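Local coordinates for glycosyltransferase Gtf1 (Streptococcus pneumoniae, PDB 4PQG), which belongs to the GT-B clan of glycosyltransferases, combines two Rossmann-like domains with an extended antiparallel beta-sheet domain, and binds uridine-5'-diphosphate, at residues Asp79-Pro84 with Phe150-Tyr155; Thr275-Val280 with Thr302-Lys307; Pro328-Thr333 with Ser400-Tyr405. One frame throughout, in Å; residues are numbered along the deposited sequence.

Contact 1. Residues Asp79-Pro84 with Phe150-Tyr155; sequences DIKIAP and FSYTRY
I80 sets its side chain against the beta hairpin that joins strands 143-150 and 154-163 in the extended antiparallel sheet of the GtfA-type domain, CG2 facing S151 and Y152 in the turn and CD1 reaching T153 and the start of strand 154-163. Its segment is an irregular loop between helices 73-76 and 89-93. The extended branch, with CG1 beside the backbone N (chi1 -65°), carries I80 CD1 to 3.6 Å from R154 O and 3.7 Å from Y155 CB; the I80 and T153 side chains cross at about a right angle, I80 CD1 touching T153 CG2. The shorter branch, CG2, comes obliquely to the Y152 ring, 4.0 Å from Y152 CE2. At K81 the contact turns polar: K81 N donates to Y152 OH over 2.9 Å in a nearly straight bond (165°). E177 also bonds this phenol oxygen, so two partners fix the end of the ring. K81 O lies at the ring edge and accepts a hydrogen bond from a water 2.7 Å away, which in turn lies 2.8 Å from S151 OG and bridges the loop to the turn. A83 directs its methyl at the same ring edge, while its carbonyl oxygen is bonded by N55. Y152 reaches this row of atoms because its CG sits between the backbone N and carbonyl carbon (chi1 57°), with Y152 CD2 3.6 Å from A83 CB.

Contact 2. Residues Thr275-Val280 with Thr302-Lys307; sequences TNADKV and TQHQPK
H304 carries its CG beside the backbone N (chi1 -48°), which swings the imidazole against D278, whose CG in turn stands between its own backbone N and carbonyl carbon (chi1 58°). The two groups join loops that precede the last two strands, 282-285 and 308-310, of the seven-stranded parallel sheet in a Rossmann-like domain. Those strands are connected through helix 288-301 in a beta-alpha-beta crossover. T275-V280 leaves helix 271-275 and makes a short 3-10 turn; T302-K307 leaves helix 288-301 as an extended loop.

The imidazole is fixed from two directions. Near its edge, H304 NE2 donates to T275 O over 2.9 Å; the bond is moderately bent (144° at the hydrogen) and arrives well above the carbonyl plane. Over one face lie the backbone nitrogens of A277 and D278, each offset toward the rim. The D278 carboxylate approaches from that same side with its plane almost parallel to the ring, D278 OD1 being 3.4 Å from H304 CE1. This proximity would probably stabilise positive charge on the imidazole, although D278 OD2 is also paired with K279 NZ in a salt bridge of 3.1 Å.

The backbone of H304 is held locally: H304 N donates to T302 OG1 at 3.0 Å, forming an ST turn just after the helix. Beyond the ring the contact becomes apolar. A277 points its methyl toward the other loop, with A277 CB 3.9 Å from H304 CD2 and 4.2 Å from P306 CG, while F298 and F283 pack around A277 and P306. At the far end K307 N donates to a water at 2.8 Å that lies near V280 O.

Contact 3. Residues Pro328-Thr333 with Ser400-Tyr405; sequences PFSLIT and SQYEVY
I332 and Y402 cross at about a right angle, the isoleucine lying over one face of the aromatic ring. I332 CB stands 3.9 Å from the Y402 ring centroid and 19° off its normal, which meets the geometry of a CH-pi contact, and I332 CD1 reaches the CD2-CE2 side of the same face. The setting is the six-stranded parallel sheet of the Rossmann-like domain matching the glycosyl transferases group 1 family, where strands 330-334 and 404-406 are neighbours. The hydroxyl of Y402 is bonded by D363 and Y365, so the ring is fixed at its far end as well.

Y405 follows a different course. Its CG is anti to the backbone N (chi1 -174°), and the ring passes with one face over I332 O, toward its rim, 3.6 Å from that oxygen at Y405 CD1. T417 and the backbone N of A334 bond its hydroxyl, and its side chain is about 6 Å from the bound UDP. On the opposite face of the sheet L331 and V404 run side by side in the same direction, L331 CD2 touching V404 CB at 3.8 Å, under cover of Y473 on helix 458-474.

E403 extends toward the loop residues P328 and F329, just before strand 330-334. F329 N donates to E403 OE1 over a short 2.6 Å, coming in 59° out of the carboxylate plane, and Y473 supplies a second bond to that oxygen. A weak bond from V404 N to S330 O (3.4 Å) and one from I332 N to V404 O (3.0 Å) make the parallel pair round L331, while E403 N is an extra donor to S330 O at 3.1 Å.

From the N terminus, the three contacts follow in series, with no nesting and no crossing. Contact 1 closes a loop of 65 intervening residues, about half of them strand, and ties the N-terminal Rossmann-like domain to the extended antiparallel sheet. Contact 2 spans only 21 residues, mostly helix, and joins loops at one end of two adjacent strands of the seven-stranded parallel sheet. Contact 3 closes 66 residues within the other Rossmann-like domain and pairs central strands of its six-stranded sheet. Their centres are 41 to 44 Å apart and none touches another; contacts 1 and 3 lie on opposite sides of the chain's centre.

Contact 1. Residues Asp79-Pro84 with Phe150-Tyr155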
loop_
_atom_site.group_PDB
_atom_site.type_symbol
_atom_site.label_atom_id
_atom_site.label_comp_id
_atom_site.label_asym_id
_atom_site.label_seq_id
_atom_site.Cartn_x
_atom_site.Cartn_y
_atom_site.Cartn_z
ATOM N N ASP A 79 -3.719 21.459 15.041
ATOM C CA ASP A 79 -5.168 21.526 14.878
ATOM C C ASP A 79 -5.592 21.645 13.413
ATOM O O ASP A 79 -6.762 21.896 13.131
ATOM C CB ASP A 79 -5.744 22.672 15.720
ATOM C CG ASP A 79 -5.392 24.050 15.177
ATOM O OD1 ASP A 79 -4.751 24.198 14.106
ATOM O OD2 ASP A 79 -5.765 25.028 15.841
ATOM N N ILE A 80 -4.651 21.463 12.480
ATOM C CA ILE A 80 -4.996 21.435 11.046
ATOM C C ILE A 80 -5.550 20.055 10.692
ATOM O O ILE A 80 -4.906 19.023 10.965
ATOM C CB ILE A 80 -3.804 21.808 10.137
ATOM C CG1 ILE A 80 -3.406 23.271 10.394
ATOM C CG2 ILE A 80 -4.125 21.511 8.660
ATOM C CD1 ILE A 80 -2.244 23.787 9.566
ATOM N N LYS A 81 -6.758 20.037 10.130
ATOM C CA LYS A 81 -7.435 18.783 9.813
ATOM C C LYS A 81 -6.909 18.192 8.503
ATOM O O LYS A 81 -6.529 18.931 7.592
ATOM C CB LYS A 81 -8.955 18.987 9.703
ATOM C CG LYS A 81 -9.628 19.571 10.939
ATOM C CD LYS A 81 -9.329 18.774 12.202
ATOM C CE LYS A 81 -9.886 19.492 13.424
ATOM N NZ LYS A 81 -9.253 19.007 14.684
ATOM N N ILE A 82 -6.906 16.861 8.420
ATOM C CA ILE A 82 -6.663 16.156 7.166
ATOM C C ILE A 82 -7.672 16.668 6.141
ATOM O O ILE A 82 -8.878 16.550 6.355
ATOM C CB ILE A 82 -6.816 14.624 7.342
ATOM C CG1 ILE A 82 -5.779 14.076 8.342
ATOM C CG2 ILE A 82 -6.708 13.898 6.002
ATOM C CD1 ILE A 82 -4.333 14.235 7.890
ATOM N N ALA A 83 -7.176 17.230 5.040
ATOM C CA ALA A 83 -8.025 17.905 4.045
ATOM C C ALA A 83 -7.344 17.993 2.677
ATOM O O ALA A 83 -6.134 17.967 2.598
ATOM C CB ALA A 83 -8.384 19.304 4.538
ATOM N N PRO A 84 -8.128 18.111 1.592
ATOM C CA PRO A 84 -7.556 18.353 0.266
ATOM C C PRO A 84 -6.852 19.706 0.177
ATOM O O PRO A 84 -7.172 20.611 0.958
ATOM C CB PRO A 84 -8.782 18.365 -0.656
ATOM C CG PRO A 84 -9.870 17.669 0.097
ATOM C CD PRO A 84 -9.593 17.908 1.546
ATOM N N PHE A 150 0.939 22.891 1.638
ATOM C CA PHE A 150 -0.423 23.440 1.802
ATOM C C PHE A 150 -1.551 22.414 1.665
ATOM O O PHE A 150 -1.493 21.515 0.800
ATOM C CB PHE A 150 -0.683 24.562 0.774
ATOM C CG PHE A 150 0.371 25.637 0.749
ATOM C CD1 PHE A 150 0.345 26.693 1.665
ATOM C CD2 PHE A 150 1.379 25.612 -0.207
ATOM C CE1 PHE A 150 1.312 27.690 1.633
ATOM C CE2 PHE A 150 2.354 26.599 -0.239
ATOM C CZ PHE A 150 2.320 27.642 0.682
ATOM N N SER A 151 -2.570 22.549 2.520
ATOM C CA SER A 151 -3.873 21.858 2.353
ATOM C C SER A 151 -4.891 22.985 2.160
ATOM O O SER A 151 -4.920 23.580 1.091
ATOM C CB SER A 151 -4.218 20.945 3.537
ATOM O OG SER A 151 -4.128 21.625 4.786
ATOM N N TYR A 152 -5.666 23.328 3.189
ATOM C CA TYR A 152 -6.477 24.568 3.138
ATOM C C TYR A 152 -5.697 25.770 3.687
ATOM O O TYR A 152 -6.127 26.913 3.547
ATOM C CB TYR A 152 -7.820 24.407 3.852
ATOM C CG TYR A 152 -7.752 23.974 5.317
ATOM C CD1 TYR A 152 -7.794 24.914 6.360
ATOM C CD2 TYR A 152 -7.694 22.622 5.659
ATOM C CE1 TYR A 152 -7.750 24.504 7.694
ATOM C CE2 TYR A 152 -7.661 22.206 6.985
ATOM C CZ TYR A 152 -7.694 23.144 8.000
ATOM O OH TYR A 152 -7.650 22.686 9.308
ATOM N N THR A 153 -4.553 25.489 4.319
ATOM C CA THR A 153 -3.590 26.515 4.720
ATOM C C THR A 153 -2.215 25.846 4.771
ATOM O O THR A 153 -2.113 24.633 4.575
ATOM C CB THR A 153 -3.951 27.164 6.074
ATOM O OG1 THR A 153 -3.114 28.303 6.298
ATOM C CG2 THR A 153 -3.807 26.172 7.231
ATOM N N ARG A 154 -1.165 26.624 5.030
ATOM C CA ARG A 154 0.172 26.045 5.207
ATOM C C ARG A 154 0.252 25.223 6.482
ATOM O O ARG A 154 0.046 25.742 7.567
ATOM C CB ARG A 154 1.246 27.129 5.223
ATOM C CG ARG A 154 2.632 26.582 5.567
ATOM C CD ARG A 154 3.655 27.696 5.558
ATOM N NE ARG A 154 3.467 28.621 6.670
ATOM C CZ ARG A 154 4.218 29.700 6.859
ATOM N NH1 ARG A 154 5.204 29.971 5.997
ATOM N NH2 ARG A 154 4.004 30.494 7.918
ATOM N N TYR A 155 0.571 23.938 6.340
ATOM C CA TYR A 155 0.716 23.071 7.489
ATOM C C TYR A 155 2.178 22.752 7.888
ATOM O O TYR A 155 2.416 22.352 9.015
ATOM C CB TYR A 155 -0.099 21.778 7.300
ATOM C CG TYR A 155 0.338 20.880 6.141
ATOM C CD1 TYR A 155 1.361 19.925 6.297
ATOM C CD2 TYR A 155 -0.307 20.949 4.916
ATOM C CE1 TYR A 155 1.727 19.085 5.248
ATOM C CE2 TYR A 155 0.055 20.124 3.858
ATOM C CZ TYR A 155 1.066 19.196 4.025
ATOM O OH TYR A 155 1.377 18.394 2.954
HETATM O O HOH W 1 -4.250 19.184 6.142
#

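Contact 2. Residues Thr275-Val280 with Thr302-Lys307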
loop_
_atom_site.group_PDB
_atom_site.type_symbol
_atom_site.label_atom_id
_atom_site.label_comp_id
_atom_site.label_asym_id
_atom_site.label_seq_id
_atom_site.Cartn_x
_atom_site.Cartn_y
_atom_site.Cartn_z
ATOM N N THR A 275 9.186 -12.493 18.172
ATOM C CA THR A 275 10.078 -12.567 19.344
ATOM C C THR A 275 9.322 -12.176 20.617
ATOM O O THR A 275 9.448 -12.831 21.655
ATOM C CB THR A 275 11.313 -11.653 19.156
ATOM O OG1 THR A 275 12.067 -12.114 18.027
ATOM C CG2 THR A 275 12.210 -11.655 20.397
ATOM N N ASN A 276 8.497 -11.140 20.504
ATOM C CA ASN A 276 7.753 -10.602 21.640
ATOM C C ASN A 276 6.248 -10.885 21.570
ATOM O O ASN A 276 5.429 -10.028 21.903
ATOM C CB ASN A 276 8.022 -9.093 21.730
ATOM C CG ASN A 276 9.485 -8.789 21.966
ATOM O OD1 ASN A 276 9.992 -8.976 23.073
ATOM N ND2 ASN A 276 10.184 -8.338 20.922
ATOM N N ALA A 277 5.897 -12.097 21.137
ATOM C CA ALA A 277 4.494 -12.500 20.948
ATOM C C ALA A 277 3.689 -12.514 22.250
ATOM O O ALA A 277 2.479 -12.369 22.222
ATOM C CB ALA A 277 4.401 -13.860 20.253
ATOM N N ASP A 278 4.373 -12.663 23.376
ATOM C CA ASP A 278 3.731 -12.557 24.697
ATOM C C ASP A 278 3.030 -11.212 24.934
ATOM O O ASP A 278 2.137 -11.122 25.782
ATOM C CB ASP A 278 4.745 -12.828 25.811
ATOM C CG ASP A 278 5.930 -11.879 25.759
ATOM O OD1 ASP A 278 6.536 -11.733 24.675
ATOM O OD2 ASP A 278 6.249 -11.264 26.799
ATOM N N LYS A 279 3.418 -10.175 24.181
ATOM C CA LYS A 279 2.810 -8.841 24.310
ATOM C C LYS A 279 1.614 -8.624 23.386
ATOM O O LYS A 279 0.897 -7.626 23.503
ATOM C CB LYS A 279 3.855 -7.746 24.057
ATOM C CG LYS A 279 5.057 -7.760 24.995
ATOM C CD LYS A 279 4.681 -7.579 26.467
ATOM C CE LYS A 279 5.902 -7.297 27.342
ATOM N NZ LYS A 279 7.006 -8.272 27.106
ATOM N N VAL A 280 1.404 -9.561 22.468
ATOM C CA VAL A 280 0.362 -9.462 21.453
ATOM C C VAL A 280 -0.870 -10.254 21.899
ATOM O O VAL A 280 -0.752 -11.429 22.241
ATOM C CB VAL A 280 0.876 -10.018 20.096
ATOM C CG1 VAL A 280 -0.189 -9.971 19.026
ATOM C CG2 VAL A 280 2.113 -9.251 19.629
ATOM N N THR A 302 9.686 -21.371 19.683
ATOM C CA THR A 302 9.555 -20.327 20.696
ATOM C C THR A 302 8.889 -20.846 21.980
ATOM O O THR A 302 8.340 -21.944 22.010
ATOM C CB THR A 302 8.743 -19.110 20.182
ATOM O OG1 THR A 302 7.347 -19.324 20.408
ATOM C CG2 THR A 302 8.990 -18.836 18.687
ATOM N N GLN A 303 8.920 -20.021 23.024
ATOM C CA GLN A 303 8.252 -20.332 24.276
ATOM C C GLN A 303 6.873 -19.671 24.362
ATOM O O GLN A 303 6.303 -19.594 25.442
ATOM C CB GLN A 303 9.130 -19.908 25.467
ATOM C CG GLN A 303 10.442 -20.677 25.604
ATOM C CD GLN A 303 10.240 -22.168 25.847
ATOM O OE1 GLN A 303 9.514 -22.579 26.761
ATOM N NE2 GLN A 303 10.885 -22.990 25.022
ATOM N N HIS A 304 6.343 -19.191 23.234
ATOM C CA HIS A 304 5.020 -18.560 23.202
ATOM C C HIS A 304 4.003 -19.434 22.522
ATOM O O HIS A 304 4.334 -20.183 21.610
ATOM C CB HIS A 304 5.034 -17.230 22.443
ATOM C CG HIS A 304 6.153 -16.302 22.824
ATOM N ND1 HIS A 304 6.266 -15.769 24.052
ATOM C CD2 HIS A 304 7.213 -15.794 22.075
ATOM C CE1 HIS A 304 7.351 -14.974 24.099
ATOM N NE2 HIS A 304 7.928 -14.985 22.886
ATOM N N GLN A 305 2.747 -19.317 22.933
ATOM C CA GLN A 305 1.644 -19.940 22.195
ATOM C C GLN A 305 0.545 -18.925 22.020
ATOM O O GLN A 305 -0.460 -18.964 22.728
ATOM C CB GLN A 305 1.105 -21.206 22.881
ATOM C CG GLN A 305 1.778 -22.513 22.475
ATOM C CD GLN A 305 2.378 -22.534 21.063
ATOM O OE1 GLN A 305 1.697 -22.382 20.027
ATOM N NE2 GLN A 305 3.673 -22.752 21.024
ATOM N N PRO A 306 0.732 -18.004 21.061
ATOM C CA PRO A 306 -0.184 -16.890 20.927
ATOM C C PRO A 306 -1.478 -17.313 20.254
ATOM O O PRO A 306 -1.537 -18.369 19.617
ATOM C CB PRO A 306 0.588 -15.911 20.042
ATOM C CG PRO A 306 1.497 -16.758 19.228
ATOM C CD PRO A 306 1.738 -18.039 19.977
ATOM N N LYS A 307 -2.507 -16.490 20.417
ATOM C CA LYS A 307 -3.757 -16.660 19.717
ATOM C C LYS A 307 -3.572 -16.175 18.284
ATOM O O LYS A 307 -2.986 -15.118 18.048
ATOM C CB LYS A 307 -4.868 -15.870 20.401
ATOM C CG LYS A 307 -6.190 -15.941 19.656
ATOM C CD LYS A 307 -7.358 -15.434 20.480
ATOM C CE LYS A 307 -8.663 -15.924 19.860
ATOM N NZ LYS A 307 -9.867 -15.349 20.519
HETATM O O HOH W 2 -2.126 -14.354 22.172
#

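Contact 3. Residues Pro328-Thr333 with Ser400-Tyr405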
loop_
_atom_site.group_PDB
_atom_site.type_symbol
_atom_site.label_atom_id
_atom_site.label_comp_id
_atom_site.label_asym_id
_atom_site.label_seq_id
_atom_site.Cartn_x
_atom_site.Cartn_y
_atom_site.Cartn_z
ATOM N N PRO A 328 -12.030 -11.309 -26.645
ATOM C CA PRO A 328 -11.564 -12.677 -26.868
ATOM C C PRO A 328 -10.048 -12.783 -26.761
ATOM O O PRO A 328 -9.334 -11.928 -27.270
ATOM C CB PRO A 328 -12.041 -12.988 -28.306
ATOM C CG PRO A 328 -13.199 -12.069 -28.519
ATOM C CD PRO A 328 -12.822 -10.805 -27.788
ATOM N N PHE A 329 -9.576 -13.830 -26.088
ATOM C CA PHE A 329 -8.145 -14.115 -25.949
ATOM C C PHE A 329 -7.391 -13.050 -25.129
ATOM O O PHE A 329 -6.171 -12.962 -25.197
ATOM C CB PHE A 329 -7.479 -14.299 -27.322
ATOM C CG PHE A 329 -8.130 -15.353 -28.191
ATOM C CD1 PHE A 329 -7.887 -16.712 -27.974
ATOM C CD2 PHE A 329 -8.971 -14.986 -29.235
ATOM C CE1 PHE A 329 -8.477 -17.681 -28.781
ATOM C CE2 PHE A 329 -9.562 -15.948 -30.048
ATOM C CZ PHE A 329 -9.312 -17.296 -29.822
ATOM N N SER A 330 -8.116 -12.237 -24.367
ATOM C CA SER A 330 -7.462 -11.185 -23.574
ATOM C C SER A 330 -6.975 -11.696 -22.210
ATOM O O SER A 330 -7.730 -12.319 -21.464
ATOM C CB SER A 330 -8.374 -9.961 -23.419
ATOM O OG SER A 330 -9.531 -10.279 -22.678
ATOM N N LEU A 331 -5.711 -11.406 -21.900
ATOM C CA LEU A 331 -5.092 -11.804 -20.635
ATOM C C LEU A 331 -4.769 -10.571 -19.774
ATOM O O LEU A 331 -4.512 -9.490 -20.294
ATOM C CB LEU A 331 -3.822 -12.640 -20.894
ATOM C CG LEU A 331 -3.959 -13.837 -21.858
ATOM C CD1 LEU A 331 -2.603 -14.452 -22.181
ATOM C CD2 LEU A 331 -4.905 -14.894 -21.320
ATOM N N ILE A 332 -4.801 -10.747 -18.458
ATOM C CA ILE A 332 -4.533 -9.642 -17.534
ATOM C C ILE A 332 -3.668 -10.109 -16.345
ATOM O O ILE A 332 -3.744 -11.271 -15.940
ATOM C CB ILE A 332 -5.862 -8.938 -17.093
ATOM C CG1 ILE A 332 -5.583 -7.756 -16.143
ATOM C CG2 ILE A 332 -6.839 -9.937 -16.490
ATOM C CD1 ILE A 332 -6.839 -7.046 -15.673
ATOM N N THR A 333 -2.798 -9.221 -15.858
ATOM C CA THR A 333 -2.182 -9.357 -14.537
ATOM C C THR A 333 -2.163 -7.983 -13.873
ATOM O O THR A 333 -2.207 -6.955 -14.561
ATOM C CB THR A 333 -0.779 -10.007 -14.559
ATOM O OG1 THR A 333 -0.461 -10.472 -13.243
ATOM C CG2 THR A 333 0.299 -9.043 -14.998
ATOM N N SER A 400 -13.372 -7.552 -15.354
ATOM C CA SER A 400 -14.441 -8.242 -16.076
ATOM C C SER A 400 -14.495 -7.874 -17.576
ATOM O O SER A 400 -15.401 -8.314 -18.295
ATOM C CB SER A 400 -15.793 -8.046 -15.366
ATOM O OG SER A 400 -16.134 -6.675 -15.290
ATOM N N GLN A 401 -13.511 -7.100 -18.041
ATOM C CA GLN A 401 -13.317 -6.832 -19.475
ATOM C C GLN A 401 -12.374 -7.866 -20.120
ATOM O O GLN A 401 -12.144 -7.851 -21.329
ATOM C CB GLN A 401 -12.769 -5.431 -19.697
ATOM C CG GLN A 401 -13.691 -4.321 -19.209
ATOM C CD GLN A 401 -13.132 -2.935 -19.468
ATOM O OE1 GLN A 401 -12.827 -2.575 -20.602
ATOM N NE2 GLN A 401 -13.010 -2.142 -18.410
ATOM N N TYR A 402 -11.857 -8.777 -19.302
ATOM C CA TYR A 402 -10.847 -9.738 -19.745
ATOM C C TYR A 402 -11.323 -11.184 -19.596
ATOM O O TYR A 402 -12.345 -11.456 -18.968
ATOM C CB TYR A 402 -9.531 -9.519 -18.971
ATOM C CG TYR A 402 -8.868 -8.182 -19.242
ATOM C CD1 TYR A 402 -7.855 -8.071 -20.187
ATOM C CD2 TYR A 402 -9.261 -7.022 -18.550
ATOM C CE1 TYR A 402 -7.239 -6.856 -20.437
ATOM C CE2 TYR A 402 -8.650 -5.803 -18.794
ATOM C CZ TYR A 402 -7.643 -5.729 -19.740
ATOM O OH TYR A 402 -7.025 -4.537 -20.004
ATOM N N GLU A 403 -10.572 -12.120 -20.163
ATOM C CA GLU A 403 -10.957 -13.507 -20.069
ATOM C C GLU A 403 -10.250 -14.289 -18.974
ATOM O O GLU A 403 -10.911 -15.014 -18.221
ATOM C CB GLU A 403 -10.838 -14.197 -21.427
ATOM C CG GLU A 403 -11.927 -13.742 -22.392
ATOM C CD GLU A 403 -11.925 -14.502 -23.705
ATOM O OE1 GLU A 403 -10.859 -15.022 -24.107
ATOM O OE2 GLU A 403 -12.999 -14.569 -24.342
ATOM N N VAL A 404 -8.927 -14.134 -18.875
ATOM C CA VAL A 404 -8.125 -14.950 -17.970
ATOM C C VAL A 404 -7.076 -14.085 -17.252
ATOM O O VAL A 404 -6.505 -13.175 -17.852
ATOM C CB VAL A 404 -7.399 -16.093 -18.724
ATOM C CG1 VAL A 404 -6.500 -16.905 -17.775
ATOM C CG2 VAL A 404 -8.397 -17.018 -19.428
ATOM N N TYR A 405 -6.832 -14.397 -15.982
ATOM C CA TYR A 405 -5.819 -13.718 -15.175
ATOM C C TYR A 405 -4.588 -14.616 -15.046
ATOM O O TYR A 405 -4.728 -15.806 -14.773
ATOM C CB TYR A 405 -6.371 -13.393 -13.772
ATOM C CG TYR A 405 -5.414 -12.565 -12.929
ATOM C CD1 TYR A 405 -5.549 -11.180 -12.845
ATOM C CD2 TYR A 405 -4.369 -13.171 -12.217
ATOM C CE1 TYR A 405 -4.659 -10.417 -12.088
ATOM C CE2 TYR A 405 -3.472 -12.416 -11.468
ATOM C CZ TYR A 405 -3.623 -11.044 -11.408
ATOM O OH TYR A 405 -2.733 -10.295 -10.664
#